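Local atomic coordinates of cocosin 1 acidic chain (Cocos nucifera, PDB entry 5WPW), a protein that serves as a seed storage protein, an 11S globulin of coconut that forms hexamers and acts as a nutrient reservoir. Residues E177-L188 with L198-D206. The protein carries 2 engineered substitutions. Residues are numbered along the deposited sequence; the frame is centred on the assembly and turned at random.
Sequences ENILRGFSTELL and LARKLQCRD
Arg181 and Gln203 bring the two backbones closest, with CA atoms 4.6 Å apart, and the gap widens to 6.1 Å between the CA atoms of Leu188 and Ala199. Gln203 buries more surface here than any other residue. Its CG stands beside its own backbone N (chi1 -73°), and the chain beyond is extended, which carries the amide against the 180-183 turn. There Gln203 NE2 donates to Leu180 O at 3.2 Å, tilted from the carbonyl plane. Phe183 N reaches the same oxygen from the opposite face. Gln203 NE2 also lies 2.7 Å from Phe183 O. The backbone oxygen of Gln203 accepts a weak bond from Asn178 ND2 (3.0 Å, N-H...O angle 137°). Asn178 OD1 turns back to the 180-181 amides through weak bonds, and ND2 also has a weak bond to Gly160 O.

Arg181 CD comes within 3.7 Å of Gln203 O, its side chain crossing that of Gln203 nearly at a right angle. Thr185 CG2 and Leu188 CB both approach Ala199 CB. Leu180 CD1 touches Leu202 CB at 4.0 Å. The Leu188 and Gln203 side chains pass in opposite directions, CD2 of Leu188 touching CG of Gln203. Leu202 also packs on Phe192, and on Tyr393 of the second subunit.

This helical extension of the N-terminal cupin domain packs against a neighbouring subunit. Ser184 caps helix 185-192 and Gly182 O bonds to Thr329 of that subunit. The chemistry implies a largely buried joint: one glutamine amide ties the 180-183 turn to the 198-206 segment, with leucines and an alanine packing alongside. Arg181 NH2 and Arg205 NE, 4.3 Å apart, are like charges that probably disfavour the more exposed edge.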
loop_
_atom_site.group_PDB
_atom_site.type_symbol
_atom_site.label_atom_id
_atom_site.label_comp_id
_atom_site.label_asym_id
_atom_site.label_seq_id
_atom_site.Cartn_x
_atom_site.Cartn_y
_atom_site.Cartn_z
ATOM N N GLU A 177 7.693 12.562 -38.973
ATOM C CA GLU A 177 8.593 11.461 -39.274
ATOM C C GLU A 177 8.702 10.507 -38.085
ATOM O O GLU A 177 8.365 10.846 -36.950
ATOM C CB GLU A 177 9.977 11.993 -39.648
ATOM C CG GLU A 177 9.994 12.948 -40.837
ATOM C CD GLU A 177 9.983 12.206 -42.161
ATOM O OE1 GLU A 177 10.031 10.960 -42.141
ATOM O OE2 GLU A 177 9.936 12.863 -43.223
ATOM N N ASN A 178 9.173 9.297 -38.359
ATOM C CA ASN A 178 9.414 8.367 -37.275
ATOM C C ASN A 178 10.709 8.743 -36.563
ATOM O O ASN A 178 11.543 9.482 -37.086
ATOM C CB ASN A 178 9.458 6.936 -37.795
ATOM C CG ASN A 178 10.739 6.620 -38.514
ATOM O OD1 ASN A 178 11.700 6.158 -37.906
ATOM N ND2 ASN A 178 10.763 6.866 -39.814
ATOM N N ILE A 179 10.860 8.242 -35.337
ATOM C CA ILE A 179 11.947 8.720 -34.486
ATOM C C ILE A 179 13.303 8.321 -35.039
ATOM O O ILE A 179 14.297 9.026 -34.822
ATOM C CB ILE A 179 11.756 8.191 -33.062
ATOM C CG1 ILE A 179 11.548 6.692 -33.117
ATOM C CG2 ILE A 179 10.542 8.865 -32.444
ATOM C CD1 ILE A 179 11.978 5.978 -31.867
ATOM N N LEU A 180 13.382 7.187 -35.740
ATOM C CA LEU A 180 14.664 6.773 -36.312
ATOM C C LEU A 180 15.157 7.764 -37.360
ATOM O O LEU A 180 16.370 7.889 -37.570
ATOM C CB LEU A 180 14.554 5.377 -36.913
ATOM C CG LEU A 180 14.038 4.286 -35.972
ATOM C CD1 LEU A 180 14.039 2.944 -36.697
ATOM C CD2 LEU A 180 14.861 4.232 -34.677
ATOM N N ARG A 181 14.237 8.477 -38.013
ATOM C CA ARG A 181 14.609 9.539 -38.944
ATOM C C ARG A 181 15.405 10.643 -38.257
ATOM O O ARG A 181 16.138 11.384 -38.925
ATOM C CB ARG A 181 13.338 10.104 -39.593
ATOM C CG ARG A 181 13.541 11.212 -40.624
ATOM C CD ARG A 181 14.032 10.650 -41.964
ATOM N NE ARG A 181 14.287 11.705 -42.944
ATOM C CZ ARG A 181 15.441 12.353 -43.058
ATOM N NH1 ARG A 181 16.448 12.058 -42.242
ATOM N NH2 ARG A 181 15.588 13.296 -43.980
ATOM N N GLY A 182 15.293 10.764 -36.932
ATOM C CA GLY A 182 16.051 11.768 -36.214
ATOM C C GLY A 182 17.505 11.414 -35.993
ATOM O O GLY A 182 18.301 12.298 -35.655
ATOM N N PHE A 183 17.865 10.149 -36.186
ATOM C CA PHE A 183 19.222 9.684 -35.981
ATOM C C PHE A 183 20.015 9.775 -37.276
ATOM O O PHE A 183 19.463 9.674 -38.374
ATOM C CB PHE A 183 19.225 8.245 -35.481
ATOM C CG PHE A 183 18.714 8.098 -34.093
ATOM C CD1 PHE A 183 19.256 8.842 -33.067
ATOM C CD2 PHE A 183 17.657 7.246 -33.822
ATOM C CE1 PHE A 183 18.773 8.709 -31.774
ATOM C CE2 PHE A 183 17.177 7.112 -32.543
ATOM C CZ PHE A 183 17.738 7.844 -31.518
ATOM N N SER A 184 21.320 9.977 -37.137
ATOM C CA SER A 184 22.183 9.942 -38.308
ATOM C C SER A 184 22.302 8.511 -38.823
ATOM O O SER A 184 22.240 7.541 -38.064
ATOM C CB SER A 184 23.558 10.517 -37.979
ATOM O OG SER A 184 24.473 9.486 -37.662
ATOM N N THR A 185 22.458 8.384 -40.142
ATOM C CA THR A 185 22.499 7.060 -40.754
ATOM C C THR A 185 23.656 6.222 -40.226
ATOM O O THR A 185 23.476 5.040 -39.910
ATOM C CB THR A 185 22.593 7.188 -42.270
ATOM O OG1 THR A 185 21.505 7.993 -42.743
ATOM C CG2 THR A 185 22.553 5.804 -42.908
ATOM N N GLU A 186 24.849 6.813 -40.122
ATOM C CA GLU A 186 26.019 6.046 -39.700
ATOM C C GLU A 186 25.862 5.492 -38.284
ATOM O O GLU A 186 26.223 4.340 -38.018
ATOM C CB GLU A 186 27.275 6.910 -39.813
ATOM C CG GLU A 186 27.181 8.283 -39.167
ATOM C CD GLU A 186 28.533 8.997 -39.118
ATOM O OE1 GLU A 186 28.856 9.747 -40.068
ATOM O OE2 GLU A 186 29.281 8.792 -38.137
ATOM N N LEU A 187 25.340 6.290 -37.354
ATOM C CA LEU A 187 25.224 5.782 -35.990
ATOM C C LEU A 187 24.107 4.751 -35.884
ATOM O O LEU A 187 24.240 3.753 -35.167
ATOM C CB LEU A 187 25.012 6.931 -35.004
ATOM C CG LEU A 187 26.230 7.294 -34.128
ATOM C CD1 LEU A 187 26.644 6.167 -33.181
ATOM C CD2 LEU A 187 27.423 7.720 -34.981
ATOM N N LEU A 188 23.017 4.957 -36.625
ATOM C CA LEU A 188 21.946 3.969 -36.665
ATOM C C LEU A 188 22.444 2.642 -37.222
ATOM O O LEU A 188 22.129 1.573 -36.684
ATOM C CB LEU A 188 20.790 4.522 -37.499
ATOM C CG LEU A 188 19.408 3.912 -37.319
ATOM C CD1 LEU A 188 18.970 4.060 -35.872
ATOM C CD2 LEU A 188 18.428 4.588 -38.262
ATOM N N LEU A 198 20.299 -0.621 -45.321
ATOM C CA LEU A 198 19.214 -1.051 -44.452
ATOM C C LEU A 198 18.859 0.019 -43.423
ATOM O O LEU A 198 17.673 0.281 -43.180
ATOM C CB LEU A 198 19.597 -2.358 -43.769
ATOM C CG LEU A 198 18.490 -3.070 -43.017
ATOM C CD1 LEU A 198 17.274 -3.241 -43.910
ATOM C CD2 LEU A 198 19.004 -4.411 -42.500
ATOM N N ALA A 199 19.863 0.650 -42.807
ATOM C CA ALA A 199 19.573 1.711 -41.848
ATOM C C ALA A 199 18.811 2.857 -42.504
ATOM O O ALA A 199 17.915 3.436 -41.879
ATOM C CB ALA A 199 20.866 2.209 -41.199
ATOM N N ARG A 200 19.114 3.171 -43.772
ATOM C CA ARG A 200 18.340 4.189 -44.483
ATOM C C ARG A 200 16.891 3.777 -44.654
ATOM O O ARG A 200 15.993 4.625 -44.579
ATOM C CB ARG A 200 18.931 4.483 -45.865
ATOM C CG ARG A 200 20.119 5.403 -45.907
ATOM C CD ARG A 200 19.990 6.615 -44.985
ATOM N NE ARG A 200 18.784 7.442 -45.086
ATOM C CZ ARG A 200 18.668 8.614 -44.458
ATOM N NH1 ARG A 200 19.660 9.046 -43.697
ATOM N NH2 ARG A 200 17.564 9.336 -44.536
ATOM N N LYS A 201 16.649 2.495 -44.953
ATOM C CA LYS A 201 15.275 2.039 -45.134
ATOM C C LYS A 201 14.488 2.088 -43.824
ATOM O O LYS A 201 13.271 2.308 -43.837
ATOM C CB LYS A 201 15.240 0.626 -45.728
ATOM C CG LYS A 201 15.863 0.520 -47.140
ATOM C CD LYS A 201 16.007 -0.938 -47.625
ATOM C CE LYS A 201 14.667 -1.555 -48.050
ATOM N NZ LYS A 201 14.031 -0.884 -49.226
ATOM N N LEU A 202 15.154 1.897 -42.689
ATOM C CA LEU A 202 14.442 2.018 -41.422
ATOM C C LEU A 202 13.920 3.429 -41.210
ATOM O O LEU A 202 12.885 3.611 -40.564
ATOM C CB LEU A 202 15.342 1.603 -40.263
ATOM C CG LEU A 202 15.506 0.092 -40.160
ATOM C CD1 LEU A 202 16.596 -0.220 -39.173
ATOM C CD2 LEU A 202 14.198 -0.603 -39.771
ATOM N N GLN A 203 14.601 4.435 -41.767
ATOM C CA GLN A 203 14.197 5.822 -41.604
ATOM C C GLN A 203 12.983 6.203 -42.449
ATOM O O GLN A 203 12.458 7.309 -42.273
ATOM C CB GLN A 203 15.382 6.738 -41.908
ATOM C CG GLN A 203 16.423 6.707 -40.796
ATOM C CD GLN A 203 17.669 7.502 -41.104
ATOM O OE1 GLN A 203 18.344 7.250 -42.092
ATOM N NE2 GLN A 203 17.999 8.441 -40.240
ATOM N N CYS A 204 12.527 5.316 -43.339
ATOM C CA CYS A 204 11.217 5.430 -43.996
ATOM C C CYS A 204 11.059 6.762 -44.731
ATOM O O CYS A 204 9.997 7.386 -44.693
ATOM C CB CYS A 204 10.075 5.231 -42.988
ATOM S SG CYS A 204 9.899 3.545 -42.347
ATOM N N ARG A 205 12.118 7.179 -45.431
ATOM C CA ARG A 205 12.189 8.527 -45.998
ATOM C C ARG A 205 10.980 8.872 -46.859
ATOM O O ARG A 205 10.331 9.901 -46.652
ATOM C CB ARG A 205 13.446 8.665 -46.835
ATOM C CG ARG A 205 14.699 8.759 -46.052
ATOM C CD ARG A 205 15.796 9.200 -46.994
ATOM N NE ARG A 205 15.712 10.613 -47.352
ATOM C CZ ARG A 205 16.302 11.138 -48.422
ATOM N NH1 ARG A 205 17.028 10.368 -49.219
ATOM N NH2 ARG A 205 16.180 12.431 -48.689
ATOM N N ASP A 206 10.693 8.055 -47.870
ATOM C CA ASP A 206 9.758 8.442 -48.923
ATOM C C ASP A 206 8.433 7.691 -48.836
ATOM O O ASP A 206 7.726 7.550 -49.834
ATOM C CB ASP A 206 10.403 8.240 -50.294
ATOM C CG ASP A 206 11.185 6.941 -50.379
ATOM O OD1 ASP A 206 10.674 5.909 -49.890
ATOM O OD2 ASP A 206 12.310 6.950 -50.930
#